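Local coordinates for cobalamin biosynthesis protein CobN (Mycobacterium tuberculosis, PDB 7C6O), which forms the large, probably catalytic subunit of cobaltochelatase, the ATP-dependent enzyme that inserts cobalt into a corrin-ring precursor during cobalamin biosynthesis, at residues 865-870 / 929-934; 895-900 / 1058-1063; 854-859 / 907-912; 957-962 / 992-997; 935-940 / 1048-1053. All coordinates share one frame; numbering follows the deposited sequence. Where two conformers were deposited one is given.

How the contacts relate
Contacts 2, 4 and 5 lie on one mixed sheet whose parallel core holds strands 995-997, 935-940, 880-885, 1056-1061 and 1094-1099; contacts 1 and 3 join helix 853-874 to the loop before strand 935-940 and to the hairpin strand 907-911. Contacts 4 and 5, with centres about 10 Å apart, are joined by the pairing of strands 995-997 and 935-940. Contact 2 lies about 17 Å from contact 5, centre to centre. Helix 853-874 packs Ala-855 and Ala-858 on Asp-896 of contact 2, about 13 Å from contact 3 between centres. Contact 1 leads straight into contact 5; Arg-933 and Val-907 both reach Val-962 of contact 4. The sodium ion at Asp-125 and Ser-127 belongs to the N-terminal part.

Contact 1 (865-870 / 929-934); sequences SLLARY and LGRPRI
Leu-867 divides its two methyl groups between Arg-931 and Ile-934. CD1 sits over one face of the Arg-931 guanidinium, near its rim, 3.3 Å from Arg-931 NE and 3.6 Å from Arg-931 CD; the two side chains meet at about a right angle. CD2 instead runs alongside Ile-934, reaching Ile-934 CG1 at 3.9 Å. Leu-867 has its CG beside the backbone N (chi1 -63°), which sends both branches off the helix toward the loop. Helix 853-874 here flanks an alpha/beta sheet with a Rossmann-like parallel core, and 929-934 is the lead-in to its strand 935-940, entered after the positive-phi residue Gly-930 ends helix 926-929. On the guanidinium face opposite Leu-867, Leu-929 CD1 stands 3.8 Å above the plane, likewise toward the rim, so a leucine methyl lies on each face. Its rotation is fixed from the rim: Arg-931 NH1 donates to Pro-932 O at 2.9 Å, nearly within the guanidinium plane, and also to Leu-904 O, while NH2 donates to Ala-903 O. These last two carbonyls lie near the C-terminal end of helix 896-905, and Leu-904 also bonds to the backbone of Ile-934.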
# COMPACT_ATOMS: atom_id res chain seq x y z
N SER A 865 10.84 12.22 21.58
CA SER A 865 11.73 11.17 22.05
C SER A 865 13.05 11.19 21.31
O SER A 865 14.12 10.99 21.91
CB SER A 865 11.03 9.81 21.90
OG SER A 865 11.84 8.76 22.39
N LEU A 866 13.01 11.43 19.99
CA LEU A 866 14.24 11.52 19.21
C LEU A 866 15.09 12.70 19.67
O LEU A 866 16.31 12.57 19.83
CB LEU A 866 13.90 11.65 17.72
CG LEU A 866 15.01 11.82 16.69
CD1 LEU A 866 14.56 11.26 15.35
CD2 LEU A 866 15.42 13.28 16.51
N LEU A 867 14.47 13.86 19.88
CA LEU A 867 15.23 15.04 20.29
C LEU A 867 15.82 14.87 21.68
O LEU A 867 16.97 15.25 21.92
CB LEU A 867 14.34 16.28 20.22
CG LEU A 867 13.83 16.64 18.82
CD1 LEU A 867 12.88 17.82 18.88
CD2 LEU A 867 14.98 16.93 17.88
N ALA A 868 15.05 14.29 22.61
CA ALA A 868 15.57 14.05 23.95
C ALA A 868 16.79 13.14 23.93
O ALA A 868 17.77 13.39 24.63
CB ALA A 868 14.47 13.46 24.84
N ARG A 869 16.73 12.07 23.12
CA ARG A 869 17.86 11.15 23.04
C ARG A 869 19.10 11.85 22.50
O ARG A 869 20.20 11.71 23.05
CB ARG A 869 17.50 9.95 22.16
CG ARG A 869 18.59 8.89 22.08
CD ARG A 869 18.85 8.24 23.43
NE ARG A 869 20.00 7.35 23.42
CZ ARG A 869 19.93 6.02 23.33
NH1 ARG A 869 18.75 5.42 23.25
NH2 ARG A 869 21.04 5.29 23.33
N TYR A 870 18.94 12.62 21.42
CA TYR A 870 20.09 13.29 20.82
C TYR A 870 20.69 14.31 21.77
O TYR A 870 21.92 14.36 21.96
CB TYR A 870 19.68 13.96 19.51
CG TYR A 870 20.86 14.47 18.71
CD1 TYR A 870 21.36 15.76 18.91
CD2 TYR A 870 21.49 13.66 17.78
CE1 TYR A 870 22.44 16.22 18.18
CE2 TYR A 870 22.56 14.12 17.04
CZ TYR A 870 23.04 15.40 17.25
OH TYR A 870 24.11 15.85 16.52
N LEU A 929 6.56 26.13 21.10
CA LEU A 929 7.41 24.99 20.77
C LEU A 929 8.47 24.74 21.83
O LEU A 929 8.83 23.58 22.08
CB LEU A 929 8.07 25.23 19.40
CG LEU A 929 8.58 24.03 18.60
CD1 LEU A 929 7.47 23.01 18.41
CD2 LEU A 929 9.12 24.50 17.26
N GLY A 930 8.96 25.80 22.48
CA GLY A 930 9.96 25.65 23.52
C GLY A 930 11.31 25.18 23.05
O GLY A 930 12.17 24.85 23.88
N ARG A 931 11.54 25.15 21.74
CA ARG A 931 12.76 24.62 21.16
C ARG A 931 12.84 25.09 19.71
O ARG A 931 11.83 25.55 19.16
CB ARG A 931 12.78 23.08 21.23
CG ARG A 931 11.61 22.44 20.54
CD ARG A 931 12.04 21.17 19.83
NE ARG A 931 10.90 20.44 19.30
CZ ARG A 931 10.46 20.50 18.05
NH1 ARG A 931 11.08 21.28 17.17
NH2 ARG A 931 9.41 19.79 17.67
N PRO A 932 14.01 25.00 19.08
CA PRO A 932 14.10 25.42 17.68
C PRO A 932 13.30 24.51 16.77
O PRO A 932 13.10 23.32 17.05
CB PRO A 932 15.60 25.31 17.37
CG PRO A 932 16.28 25.30 18.70
CD PRO A 932 15.32 24.63 19.63
N ARG A 933 12.83 25.08 15.66
CA ARG A 933 12.34 24.26 14.56
C ARG A 933 13.49 23.45 14.00
O ARG A 933 14.53 24.01 13.61
CB ARG A 933 11.72 25.14 13.48
CG ARG A 933 10.61 26.06 13.97
CD ARG A 933 9.86 26.70 12.81
NE ARG A 933 9.01 27.80 13.26
CZ ARG A 933 7.80 27.64 13.78
NH1 ARG A 933 7.28 26.42 13.91
NH2 ARG A 933 7.10 28.70 14.17
N ILE A 934 13.34 22.13 13.98
CA ILE A 934 14.38 21.23 13.51
C ILE A 934 14.17 20.99 12.02
O ILE A 934 13.05 20.71 11.58
CB ILE A 934 14.36 19.91 14.29
CG1 ILE A 934 14.37 20.17 15.80
CG2 ILE A 934 15.53 19.03 13.88
CD1 ILE A 934 15.64 20.84 16.32

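Contact 2 (895-900 / 1058-1063); sequences GDDIAE and AKNTDT
Asn-1060 points its amide at two carboxylates of one helix, and each amide N-H takes a different one. Asn-1060 ND2 donates to Glu-900 OE1 at 2.9 Å, almost straight; the carboxylate and amide planes are only 19° apart and the oxygen is met nearly head-on to its C-O bond. The second N-H goes to Asp-897 OD1, 2.8 Å from Asn-1060 ND2, on the anti side of that oxygen and out of the carboxylate plane. Here the planes are turned 43° from each other, and the two side chains lie alongside each other and point opposite ways. Glu-900 holds its CG anti to the backbone N (chi1 -175°) and then runs extended, bringing its carboxylate to the same nitrogen that Asp-897, one turn earlier, reaches with a shorter chain. Using both hydrogens of ND2 fixes which way round the amide lies, and water 3 agrees, donating to Asn-1060 OD1 at 2.8 Å and also to Glu-900 OE2. Water 2 donates to both Asp-897 OD1 and Asp-1062 OD2. Water 1 donates to Asp-897 OD2 and accepts from Lys-1059 NZ at 3.0 Å. Lys-1059 NZ also donates to Asn-1060 O at 2.8 Å, its chain curling back to its own strand, and its positive charge, relayed to Asp-897 through water 1, would be expected to offset part of the negative charge gathered here. The contact ties the first turns of helix 896-905 to the end of strand 1056-1061, beside Val-885 and Leu-883 of the neighbouring strand 880-885, with Leu-862 of helix 853-874 touching Glu-900.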
# COMPACT_ATOMS: atom_id res chain seq x y z
N GLY A 895 -0.46 7.51 9.93
CA GLY A 895 0.42 8.62 9.61
C GLY A 895 1.42 9.07 10.67
O GLY A 895 1.72 10.27 10.75
N ASP A 896 1.95 8.14 11.46
CA ASP A 896 2.91 8.51 12.51
C ASP A 896 4.11 9.25 11.94
O ASP A 896 4.54 10.28 12.48
CB ASP A 896 3.37 7.27 13.28
CG ASP A 896 2.31 6.74 14.23
OD1 ASP A 896 1.17 7.22 14.19
OD2 ASP A 896 2.65 5.83 15.02
N ASP A 897 4.70 8.71 10.86
CA ASP A 897 5.87 9.34 10.24
C ASP A 897 5.56 10.77 9.83
O ASP A 897 6.38 11.68 10.04
CB ASP A 897 6.31 8.55 9.00
CG ASP A 897 6.92 7.21 9.33
OD1 ASP A 897 7.22 6.93 10.51
OD2 ASP A 897 7.10 6.42 8.37
N ILE A 898 4.41 10.98 9.19
CA ILE A 898 4.04 12.31 8.70
C ILE A 898 3.94 13.29 9.86
O ILE A 898 4.45 14.41 9.80
CB ILE A 898 2.73 12.23 7.91
CG1 ILE A 898 2.83 11.19 6.80
CG2 ILE A 898 2.36 13.61 7.37
CD1 ILE A 898 1.49 10.62 6.37
N ALA A 899 3.28 12.86 10.94
CA ALA A 899 3.13 13.72 12.11
C ALA A 899 4.49 14.05 12.73
O ALA A 899 4.69 15.17 13.22
CB ALA A 899 2.23 13.05 13.14
N GLU A 900 5.43 13.10 12.70
CA GLU A 900 6.75 13.37 13.27
C GLU A 900 7.46 14.47 12.49
O GLU A 900 8.08 15.36 13.09
CB GLU A 900 7.59 12.09 13.28
CG GLU A 900 8.93 12.28 13.98
CD GLU A 900 9.79 11.03 13.96
OE1 GLU A 900 9.41 10.05 13.29
OE2 GLU A 900 10.86 11.03 14.61
N ALA A 1058 16.97 8.59 10.85
CA ALA A 1058 15.96 7.91 11.64
C ALA A 1058 15.08 7.03 10.76
O ALA A 1058 14.79 7.36 9.61
CB ALA A 1058 15.09 8.91 12.41
N LYS A 1059 14.66 5.91 11.33
CA LYS A 1059 13.65 5.03 10.74
C LYS A 1059 12.79 4.50 11.87
O LYS A 1059 13.30 4.18 12.94
CB LYS A 1059 14.28 3.87 9.96
CG LYS A 1059 13.26 2.93 9.32
CD LYS A 1059 12.46 3.66 8.25
CE LYS A 1059 11.36 2.79 7.66
NZ LYS A 1059 10.15 2.68 8.53
N ASN A 1060 11.49 4.42 11.64
CA ASN A 1060 10.57 3.97 12.67
C ASN A 1060 10.15 2.53 12.41
O ASN A 1060 9.93 2.12 11.27
CB ASN A 1060 9.35 4.88 12.74
CG ASN A 1060 9.72 6.29 13.18
OD1 ASN A 1060 10.63 6.48 13.99
ND2 ASN A 1060 9.02 7.28 12.65
N THR A 1061 10.07 1.75 13.49
CA THR A 1061 9.60 0.37 13.46
C THR A 1061 8.22 0.36 14.10
O THR A 1061 8.08 0.54 15.31
CB THR A 1061 10.55 -0.57 14.21
OG1 THR A 1061 10.67 -0.14 15.57
CG2 THR A 1061 11.92 -0.56 13.56
N ASP A 1062 7.19 0.15 13.28
CA ASP A 1062 5.81 0.30 13.70
C ASP A 1062 5.04 -1.01 13.80
O ASP A 1062 3.89 -1.01 14.24
CB ASP A 1062 5.07 1.24 12.74
CG ASP A 1062 5.44 1.00 11.29
OD1 ASP A 1062 5.85 -0.13 10.95
OD2 ASP A 1062 5.34 1.95 10.49
N THR A 1063 5.64 -2.13 13.39
CA THR A 1063 4.95 -3.41 13.43
C THR A 1063 5.88 -4.46 14.04
O THR A 1063 7.10 -4.41 13.85
CB THR A 1063 4.45 -3.83 12.03
OG1 THR A 1063 3.14 -4.39 12.13
CG2 THR A 1063 5.38 -4.83 11.37
O HOH W 1 8.02 4.34 7.26
O HOH W 2 5.49 4.64 11.31
O HOH W 3 11.95 8.76 14.91

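Contact 3 (854-859 / 907-912); sequences LAWEAG and VRPVWD
Trp-856 is the hub of the contact, meeting Val-907, Arg-908, Pro-909 and Trp-911 with its indole and CB. The CH-pi interaction comes from Pro-909, whose CD lies 3.5 Å from the centroid of the Trp-856 six-membered ring, over the face and close to the normal; the same CD is 3.5 Å from Trp-856 CE3. The aromatic pair is an offset edge-to-face stack: the edge of Trp-911 is directed at the Trp-856 face, with the five-membered ring of Trp-856 and the six-membered ring of Trp-911 5.7 Å apart between centroids and their planes at 67°. Trp-911 CH2 also touches Trp-856 CB at 3.7 Å. Trp-856 turns its CG anti to the backbone N (chi1 171°), laying the indole against the strand. The setting is a beta hairpin, 907-911 with 918-923, leaning on helix 853-874; helix 854-859 and strand 907-911 run almost antiparallel, 174° between directions, with axes 10.2 Å apart at closest approach. Contacts of mixed polarity occupy the far end of the indole, where Val-907 O lies 3.3 Å from Trp-856 CH2 and the aliphatic Arg-908 CG lies 3.8 Å from Trp-856 CZ2. The polar ends point to other partners: the Arg-908 guanidinium forms a salt bridge with Glu-928, and Trp-911 NE1 donates to Pro-851 O.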
# COMPACT_ATOMS: atom_id res chain seq x y z
N LEU A 854 -4.86 10.58 16.41
CA LEU A 854 -4.06 9.62 17.16
C LEU A 854 -2.64 9.54 16.61
O LEU A 854 -1.68 9.43 17.38
CB LEU A 854 -4.72 8.24 17.14
CG LEU A 854 -5.97 8.05 18.00
CD1 LEU A 854 -6.45 6.61 17.91
CD2 LEU A 854 -5.68 8.45 19.44
N ALA A 855 -2.49 9.58 15.28
CA ALA A 855 -1.16 9.57 14.69
C ALA A 855 -0.40 10.84 15.01
O ALA A 855 0.82 10.80 15.20
CB ALA A 855 -1.26 9.37 13.18
N TRP A 856 -1.10 11.98 15.09
CA TRP A 856 -0.45 13.22 15.50
C TRP A 856 0.15 13.09 16.89
O TRP A 856 1.28 13.54 17.13
CB TRP A 856 -1.46 14.37 15.46
CG TRP A 856 -0.94 15.64 16.07
CD1 TRP A 856 -1.41 16.27 17.18
CD2 TRP A 856 0.17 16.43 15.61
NE1 TRP A 856 -0.68 17.40 17.44
CE2 TRP A 856 0.30 17.52 16.49
CE3 TRP A 856 1.06 16.32 14.53
CZ2 TRP A 856 1.28 18.49 16.33
CZ3 TRP A 856 2.03 17.28 14.37
CH2 TRP A 856 2.13 18.36 15.27
N GLU A 857 -0.59 12.48 17.83
CA GLU A 857 -0.05 12.25 19.16
C GLU A 857 1.22 11.41 19.11
O GLU A 857 2.20 11.71 19.79
CB GLU A 857 -1.10 11.56 20.04
CG GLU A 857 -2.39 12.32 20.23
CD GLU A 857 -3.29 11.68 21.27
OE1 GLU A 857 -2.76 10.98 22.16
OE2 GLU A 857 -4.52 11.87 21.20
N ALA A 858 1.21 10.35 18.30
CA ALA A 858 2.37 9.48 18.20
C ALA A 858 3.55 10.20 17.56
O ALA A 858 4.69 10.07 18.02
CB ALA A 858 2.02 8.22 17.41
N GLY A 859 3.30 10.96 16.49
CA GLY A 859 4.38 11.67 15.83
C GLY A 859 5.05 12.70 16.74
O GLY A 859 6.27 12.86 16.71
N VAL A 907 4.84 22.43 13.16
CA VAL A 907 3.61 22.70 12.42
C VAL A 907 2.56 21.69 12.85
O VAL A 907 2.83 20.48 12.90
CB VAL A 907 3.83 22.63 10.90
CG1 VAL A 907 2.52 22.83 10.15
CG2 VAL A 907 4.85 23.66 10.47
N ARG A 908 1.37 22.18 13.17
CA ARG A 908 0.24 21.36 13.59
C ARG A 908 -0.72 21.14 12.42
O ARG A 908 -0.95 22.06 11.63
CB ARG A 908 -0.50 22.03 14.74
CG ARG A 908 -1.42 21.11 15.53
CD ARG A 908 -2.27 21.90 16.51
NE ARG A 908 -1.50 22.93 17.19
CZ ARG A 908 -0.82 22.74 18.32
NH1 ARG A 908 -0.82 21.55 18.90
NH2 ARG A 908 -0.15 23.74 18.86
N PRO A 909 -1.27 19.94 12.28
CA PRO A 909 -2.32 19.73 11.28
C PRO A 909 -3.62 20.38 11.72
O PRO A 909 -3.86 20.63 12.91
CB PRO A 909 -2.47 18.20 11.22
CG PRO A 909 -1.30 17.64 11.99
CD PRO A 909 -0.92 18.69 12.98
N VAL A 910 -4.47 20.65 10.74
CA VAL A 910 -5.81 21.20 10.96
C VAL A 910 -6.81 20.24 10.33
O VAL A 910 -6.75 19.98 9.12
CB VAL A 910 -5.96 22.61 10.37
CG1 VAL A 910 -7.37 23.13 10.57
CG2 VAL A 910 -4.95 23.56 11.01
N TRP A 911 -7.71 19.71 11.15
CA TRP A 911 -8.67 18.71 10.71
C TRP A 911 -10.05 19.32 10.51
O TRP A 911 -10.45 20.24 11.22
CB TRP A 911 -8.78 17.57 11.72
CG TRP A 911 -7.55 16.71 11.85
CD1 TRP A 911 -7.26 15.59 11.13
CD2 TRP A 911 -6.47 16.90 12.76
NE1 TRP A 911 -6.05 15.07 11.54
CE2 TRP A 911 -5.55 15.85 12.53
CE3 TRP A 911 -6.18 17.85 13.74
CZ2 TRP A 911 -4.36 15.74 13.25
CZ3 TRP A 911 -5.00 17.73 14.46
CH2 TRP A 911 -4.10 16.68 14.21
N ASP A 912 -10.78 18.78 9.54
CA ASP A 912 -12.22 18.96 9.43
C ASP A 912 -12.87 17.87 10.27
O ASP A 912 -12.79 16.69 9.93
CB ASP A 912 -12.67 18.89 7.98
CG ASP A 912 -14.18 18.94 7.84
OD1 ASP A 912 -14.74 20.06 7.84
OD2 ASP A 912 -14.81 17.87 7.74

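Contact 4 (957-962 / 992-997); sequences DAVRLV and TTRIFG
Helix 949-963 packs here against the turn that follows helix 988-991 and enters strand 995-997, a member of the Rossmann-like sheet. Val-959 lodges one methyl in that turn: its CG1 meets the carbonyl oxygen Thr-992 O at 3.6 Å and the methylene Arg-994 CG, also at 3.6 Å. Its other branch, CG2, comes to 4.1 Å from Arg-994 CG, so the valine fork straddles the base of the arginine and the two chains cross at about a right angle. Beside it the methylenes of Arg-960 lie across Thr-992, with Arg-960 CG 3.6 Å from Thr-992 OG1. That hydroxyl lies between the backbone N and the carbonyl carbon (chi1 60°) and makes weak bonds to Gln-988 and Arg-989. Arg-994 bends sharply after CG, carrying its guanidinium to a salt bridge with Asp-935 through NE; its NH1 donates to Thr-993 O at 3.0 Å, from above the carbonyl plane, and to Ala-991 O. On the helix side the contact is made by aliphatic carbons, which meet a methylene of Arg-994 and two oxygens of Thr-992, so it rests on van der Waals packing while the charged ends bind other partners, Arg-960 holding Asp-956 through NE.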
# COMPACT_ATOMS: atom_id res chain seq x y z
N ASP A 957 4.47 21.92 1.77
CA ASP A 957 3.88 23.17 2.24
C ASP A 957 4.39 23.54 3.63
O ASP A 957 4.62 24.72 3.92
CB ASP A 957 2.35 23.05 2.27
CG ASP A 957 1.73 23.09 0.89
OD1 ASP A 957 2.44 23.42 -0.09
OD2 ASP A 957 0.53 22.78 0.78
N ALA A 958 4.59 22.55 4.50
CA ALA A 958 5.02 22.84 5.87
C ALA A 958 6.45 23.36 5.90
O ALA A 958 6.75 24.30 6.65
CB ALA A 958 4.88 21.59 6.74
N VAL A 959 7.34 22.77 5.10
CA VAL A 959 8.72 23.23 5.04
C VAL A 959 8.78 24.67 4.55
O VAL A 959 9.44 25.53 5.15
CB VAL A 959 9.56 22.31 4.13
CG1 VAL A 959 10.94 22.91 3.91
CG2 VAL A 959 9.66 20.92 4.74
N ARG A 960 8.09 24.96 3.44
CA ARG A 960 8.08 26.32 2.91
C ARG A 960 7.40 27.29 3.87
O ARG A 960 7.81 28.45 3.97
CB ARG A 960 7.41 26.34 1.54
CG ARG A 960 8.27 25.74 0.44
CD ARG A 960 7.57 25.78 -0.91
NE ARG A 960 6.56 24.74 -1.03
CZ ARG A 960 5.25 24.95 -0.95
NH1 ARG A 960 4.78 26.18 -0.76
NH2 ARG A 960 4.41 23.93 -1.07
N LEU A 961 6.38 26.82 4.59
CA LEU A 961 5.71 27.64 5.59
C LEU A 961 6.72 28.16 6.62
O LEU A 961 6.85 29.37 6.83
CB LEU A 961 4.61 26.83 6.28
CG LEU A 961 3.32 27.51 6.74
CD1 LEU A 961 2.47 26.51 7.53
CD2 LEU A 961 3.58 28.75 7.58
N VAL A 962 7.44 27.24 7.27
CA VAL A 962 8.35 27.64 8.35
C VAL A 962 9.64 28.24 7.82
O VAL A 962 10.29 29.01 8.55
CB VAL A 962 8.67 26.45 9.27
CG1 VAL A 962 7.40 25.96 9.94
CG2 VAL A 962 9.34 25.32 8.50
N THR A 992 14.35 25.41 -0.49
CA THR A 992 13.35 24.80 0.37
C THR A 992 13.05 23.35 -0.00
O THR A 992 12.07 22.79 0.48
CB THR A 992 12.06 25.61 0.35
OG1 THR A 992 11.55 25.67 -0.99
CG2 THR A 992 12.31 27.03 0.87
N THR A 993 13.88 22.75 -0.85
CA THR A 993 13.67 21.37 -1.26
C THR A 993 14.11 20.44 -0.14
O THR A 993 15.26 20.52 0.32
CB THR A 993 14.43 21.07 -2.55
OG1 THR A 993 13.89 21.86 -3.61
CG2 THR A 993 14.31 19.60 -2.91
N ARG A 994 13.20 19.57 0.31
CA ARG A 994 13.48 18.63 1.40
C ARG A 994 13.01 17.21 1.14
O ARG A 994 13.47 16.30 1.84
CB ARG A 994 12.85 19.12 2.71
CG ARG A 994 13.46 20.39 3.28
CD ARG A 994 14.91 20.19 3.68
NE ARG A 994 15.45 21.35 4.37
CZ ARG A 994 15.97 22.41 3.76
NH1 ARG A 994 16.00 22.46 2.43
NH2 ARG A 994 16.44 23.43 4.46
N ILE A 995 12.10 16.98 0.19
CA ILE A 995 11.49 15.67 -0.01
C ILE A 995 12.12 15.01 -1.23
O ILE A 995 12.08 15.56 -2.34
CB ILE A 995 9.97 15.80 -0.18
CG1 ILE A 995 9.37 16.64 0.95
CG2 ILE A 995 9.32 14.41 -0.22
CD1 ILE A 995 7.91 16.97 0.76
N PHE A 996 12.69 13.83 -1.03
CA PHE A 996 13.31 13.08 -2.11
C PHE A 996 12.70 11.68 -2.18
O PHE A 996 12.18 11.17 -1.19
CB PHE A 996 14.83 13.01 -1.91
CG PHE A 996 15.49 14.36 -1.83
CD1 PHE A 996 15.97 14.98 -2.97
CD2 PHE A 996 15.59 15.02 -0.61
CE1 PHE A 996 16.55 16.24 -2.90
CE2 PHE A 996 16.18 16.27 -0.53
CZ PHE A 996 16.66 16.88 -1.68
N GLY A 997 12.76 11.08 -3.36
CA GLY A 997 12.17 9.77 -3.54
C GLY A 997 12.67 9.08 -4.79
O GLY A 997 13.59 9.56 -5.46

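Contact 5 (935-940 / 1048-1053); sequences DVTVRI and NRQYRR
Thr-937 forms the tight part of this contact, its two branches meeting neighbouring residues of helix 1044-1051. Its methyl, CG2, packs against the Tyr-1051 ring at 3.6 Å from Tyr-1051 CE1, approaching obliquely, while Thr-937 OG1 comes to 3.5 Å from Gln-1050 CB. With OG1 beside the backbone N (chi1 -67°) and CG2 anti to that N, the hydroxyl turns to Gln-1050 and the methyl to Tyr-1051. Further along the strand Arg-939 CB lies 3.9 Å from Tyr-1051 OH, a phenol held by a hydrogen bond to Tyr-1026 OH.

In the looser part the polar groups meet through waters. Water 5 sits 2.7 Å from Thr-937 OG1 and donates to the backbone oxygen Gln-1050 O, also at 2.7 Å, linking the strand to the backbone of Gln-1050. Water 4 donates to Asp-935 OD2 at 2.7 Å and to Gln-1050 OE1 at 2.6 Å. Because Gln-1050 NE2 is bound by Asp-981, the amide is fixed with its oxygen toward this water. Asp-935 has further partners in Arg-994 and His-977, which would be expected to favour its negative charge.

Val-936 and Val-938 face helix 896-905, while the alternate residues 935, 937 and 939 face 1048-1053, so strand 935-940 lies between helices, as expected for an interior strand of a three-layer alpha/beta sandwich.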
# COMPACT_ATOMS: atom_id res chain seq x y z
N ASP A 935 15.25 21.11 11.24
CA ASP A 935 15.17 20.82 9.82
C ASP A 935 14.94 19.33 9.60
O ASP A 935 15.38 18.49 10.39
CB ASP A 935 16.45 21.27 9.11
CG ASP A 935 16.23 21.65 7.66
OD1 ASP A 935 15.10 21.48 7.15
OD2 ASP A 935 17.18 22.14 7.02
N VAL A 936 14.22 19.00 8.53
CA VAL A 936 13.91 17.61 8.21
C VAL A 936 14.14 17.38 6.72
O VAL A 936 13.64 18.13 5.88
CB VAL A 936 12.46 17.24 8.58
CG1 VAL A 936 12.19 15.77 8.24
CG2 VAL A 936 12.18 17.50 10.05
N THR A 937 14.91 16.35 6.40
CA THR A 937 15.01 15.82 5.05
C THR A 937 14.27 14.49 5.01
O THR A 937 14.51 13.61 5.85
CB THR A 937 16.47 15.62 4.63
OG1 THR A 937 17.11 16.90 4.50
CG2 THR A 937 16.55 14.90 3.29
N VAL A 938 13.36 14.35 4.05
CA VAL A 938 12.45 13.21 3.98
C VAL A 938 12.78 12.41 2.73
O VAL A 938 12.77 12.95 1.62
CB VAL A 938 10.98 13.65 3.96
CG1 VAL A 938 10.07 12.44 3.82
CG2 VAL A 938 10.64 14.44 5.21
N ARG A 939 13.06 11.12 2.92
CA ARG A 939 13.11 10.17 1.81
C ARG A 939 11.79 9.40 1.80
O ARG A 939 11.53 8.60 2.70
CB ARG A 939 14.30 9.22 1.95
CG ARG A 939 14.28 8.06 0.95
CD ARG A 939 14.16 8.54 -0.50
NE ARG A 939 14.09 7.41 -1.42
CZ ARG A 939 15.15 6.72 -1.85
NH1 ARG A 939 16.37 7.07 -1.45
NH2 ARG A 939 15.00 5.70 -2.68
N ILE A 940 10.96 9.67 0.80
CA ILE A 940 9.72 8.92 0.60
C ILE A 940 10.01 7.76 -0.33
O ILE A 940 10.94 7.81 -1.15
CB ILE A 940 8.59 9.81 0.05
CG1 ILE A 940 8.98 10.40 -1.31
CG2 ILE A 940 8.23 10.92 1.04
CD1 ILE A 940 7.88 11.22 -1.96
N ASN A 1048 22.49 16.34 -2.03
CA ASN A 1048 23.78 16.32 -1.35
C ASN A 1048 23.88 17.45 -0.33
O ASN A 1048 24.40 17.25 0.77
CB ASN A 1048 24.92 16.40 -2.37
CG ASN A 1048 25.01 15.16 -3.25
OD1 ASN A 1048 24.59 14.08 -2.86
ND2 ASN A 1048 25.56 15.33 -4.44
N ARG A 1049 23.40 18.64 -0.69
CA ARG A 1049 23.45 19.76 0.25
C ARG A 1049 22.67 19.45 1.53
O ARG A 1049 23.15 19.73 2.63
CB ARG A 1049 22.91 21.03 -0.41
CG ARG A 1049 23.75 21.51 -1.58
CD ARG A 1049 23.24 22.83 -2.14
NE ARG A 1049 23.58 23.95 -1.27
CZ ARG A 1049 24.75 24.58 -1.29
NH1 ARG A 1049 25.69 24.20 -2.15
NH2 ARG A 1049 24.98 25.59 -0.47
N GLN A 1050 21.48 18.86 1.40
CA GLN A 1050 20.67 18.57 2.57
C GLN A 1050 21.19 17.36 3.34
O GLN A 1050 21.18 17.36 4.58
CB GLN A 1050 19.21 18.37 2.18
CG GLN A 1050 18.63 19.45 1.26
CD GLN A 1050 18.95 20.86 1.71
OE1 GLN A 1050 19.00 21.16 2.91
NE2 GLN A 1050 19.18 21.75 0.75
N TYR A 1051 21.64 16.32 2.64
CA TYR A 1051 22.15 15.14 3.34
C TYR A 1051 23.41 15.46 4.13
O TYR A 1051 23.63 14.87 5.20
CB TYR A 1051 22.41 13.99 2.36
CG TYR A 1051 21.20 13.12 2.11
CD1 TYR A 1051 20.00 13.68 1.69
CD2 TYR A 1051 21.26 11.74 2.29
CE1 TYR A 1051 18.89 12.89 1.46
CE2 TYR A 1051 20.15 10.94 2.06
CZ TYR A 1051 18.96 11.53 1.64
OH TYR A 1051 17.84 10.76 1.40
N ARG A 1052 24.24 16.39 3.64
CA ARG A 1052 25.42 16.78 4.40
C ARG A 1052 25.06 17.36 5.76
O ARG A 1052 25.89 17.33 6.67
CB ARG A 1052 26.27 17.78 3.61
CG ARG A 1052 27.13 17.15 2.53
CD ARG A 1052 28.09 18.15 1.90
NE ARG A 1052 27.98 18.19 0.45
CZ ARG A 1052 28.76 17.52 -0.39
NH1 ARG A 1052 29.74 16.75 0.08
NH2 ARG A 1052 28.57 17.61 -1.70
N ARG A 1053 23.85 17.88 5.92
CA ARG A 1053 23.41 18.48 7.17
C ARG A 1053 22.74 17.48 8.11
O ARG A 1053 22.49 17.84 9.27
CB ARG A 1053 22.45 19.64 6.91
CG ARG A 1053 23.06 20.81 6.17
CD ARG A 1053 22.13 22.01 6.20
NE ARG A 1053 22.71 23.17 5.55
CZ ARG A 1053 22.36 23.61 4.34
NH1 ARG A 1053 21.43 22.97 3.65
NH2 ARG A 1053 22.95 24.68 3.82
O HOH W 4 18.95 20.71 5.50
O HOH W 5 18.99 18.08 5.97
O HOH W 6 16.91 9.98 -1.41